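Local coordinates for NAD-dependent L-serine dehydrogenase (Pseudomonas aeruginosa, PDB 3OBB), which oxidises L-serine and methyl-L-serine with NAD+ as the electron acceptor and works as a homotetramer built as a dimer of dimers, at residues Q5-G10 with Q58-V63. Residues are numbered along the deposited sequence; the frame is centred on the assembly and turned at random.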
# COMPACT_ATOMS: atom_id res chain seq x y z
N GLN A 5 43.18 -24.63 6.94
CA GLN A 5 42.10 -25.33 7.63
C GLN A 5 40.87 -24.41 7.83
O GLN A 5 40.93 -23.42 8.57
CB GLN A 5 42.58 -25.87 8.97
CG GLN A 5 41.53 -26.64 9.77
CD GLN A 5 41.18 -27.98 9.15
OE1 GLN A 5 42.04 -28.86 8.99
NE2 GLN A 5 39.92 -28.15 8.80
N ILE A 6 39.76 -24.77 7.18
CA ILE A 6 38.50 -24.04 7.30
C ILE A 6 37.52 -24.78 8.22
O ILE A 6 37.39 -26.00 8.13
CB ILE A 6 37.84 -23.81 5.92
CG1 ILE A 6 38.53 -22.70 5.13
CG2 ILE A 6 36.38 -23.39 6.07
CD1 ILE A 6 39.97 -22.96 4.72
N ALA A 7 36.86 -24.06 9.13
CA ALA A 7 35.70 -24.61 9.81
C ALA A 7 34.44 -24.04 9.13
O ALA A 7 34.36 -22.84 8.90
CB ALA A 7 35.73 -24.29 11.29
N PHE A 8 33.49 -24.91 8.77
CA PHE A 8 32.25 -24.48 8.11
C PHE A 8 31.07 -24.88 8.99
O PHE A 8 30.82 -26.07 9.23
CB PHE A 8 32.12 -25.07 6.69
CG PHE A 8 31.31 -24.23 5.73
CD1 PHE A 8 29.92 -24.13 5.85
CD2 PHE A 8 31.93 -23.56 4.69
CE1 PHE A 8 29.18 -23.36 4.97
CE2 PHE A 8 31.18 -22.79 3.77
CZ PHE A 8 29.81 -22.68 3.91
N ILE A 9 30.37 -23.88 9.49
CA ILE A 9 29.23 -24.11 10.36
C ILE A 9 27.95 -23.79 9.57
O ILE A 9 27.75 -22.67 9.10
CB ILE A 9 29.36 -23.30 11.70
CG1 ILE A 9 30.56 -23.82 12.52
CG2 ILE A 9 28.12 -23.41 12.56
CD1 ILE A 9 31.72 -22.86 12.56
N GLY A 10 27.11 -24.81 9.39
CA GLY A 10 25.84 -24.64 8.70
C GLY A 10 25.93 -25.27 7.34
O GLY A 10 26.58 -24.73 6.44
N GLN A 58 38.27 -25.22 16.40
CA GLN A 58 39.46 -25.51 17.20
C GLN A 58 40.68 -26.07 16.45
O GLN A 58 41.49 -26.77 17.04
CB GLN A 58 39.11 -26.35 18.45
CG GLN A 58 38.30 -25.61 19.54
CD GLN A 58 39.02 -24.41 20.17
OE1 GLN A 58 39.63 -24.54 21.24
NE2 GLN A 58 38.92 -23.24 19.53
N GLY A 59 40.83 -25.77 15.17
CA GLY A 59 42.12 -25.93 14.48
C GLY A 59 42.30 -24.95 13.33
O GLY A 59 43.35 -24.92 12.68
N ALA A 60 41.28 -24.10 13.14
CA ALA A 60 41.02 -23.38 11.89
C ALA A 60 41.73 -22.04 11.66
O ALA A 60 41.85 -21.22 12.57
CB ALA A 60 39.52 -23.19 11.72
N ASP A 61 42.16 -21.85 10.41
CA ASP A 61 42.63 -20.57 9.89
C ASP A 61 41.48 -19.61 9.60
O ASP A 61 41.65 -18.39 9.69
CB ASP A 61 43.42 -20.78 8.60
CG ASP A 61 44.62 -21.68 8.80
OD1 ASP A 61 45.42 -21.43 9.73
OD2 ASP A 61 44.76 -22.66 8.03
N VAL A 62 40.33 -20.17 9.24
CA VAL A 62 39.11 -19.39 8.91
C VAL A 62 37.81 -20.14 9.27
O VAL A 62 37.70 -21.35 9.09
CB VAL A 62 39.08 -18.86 7.45
CG1 VAL A 62 39.89 -19.72 6.53
CG2 VAL A 62 37.66 -18.70 6.93
N VAL A 63 36.88 -19.40 9.85
CA VAL A 63 35.56 -19.90 10.18
C VAL A 63 34.55 -19.23 9.25
O VAL A 63 34.50 -18.00 9.17
CB VAL A 63 35.17 -19.59 11.63
CG1 VAL A 63 33.84 -20.22 11.97
CG2 VAL A 63 36.26 -20.08 12.59
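Ile6 runs side by side with Val62, its CG1 lying 3.6 Å from Val62 CG1. The pair sits on one face of the Rossmann-fold sheet, where strand 5-9 runs parallel to strand 62-65. Ile6 CG1 stands beside its own backbone N (chi1 -76°), and a bend at chi2 (65°) brings CD1 against the same methyl, Val62 CG1. On the other face, Ala7 CB meets Ala60 CB at 4.0 Å. Ile9 and Val63 also pack there, and Val57 of helix 53-57 touches both. The fit is tight, with Ile9 CD1 only 3.4 Å from Val63 CG1. Between the two faces, Ala7 N donates to Val62 O at 2.8 Å, in a nearly straight line with the carbonyl.

At the start of strand 5-9, Gln5 O takes a hydrogen bond from Asp61 N, in the plane of the Gln5 carbonyl, and a weak one from Val62 N. Strand 5-9 leads into Gly10, the first glycine of the GxGxxG turn, and all of 5-10 belongs to the NAD+ site. Asp61, in the loop just before strand 62-65, also binds through its side chain. Its carboxylate bends back to Gln5, and the backbone N of Gln5 donates a hydrogen bond to Asp61 OD2 at 2.8 Å on the anti side, 28° out of the carboxylate plane.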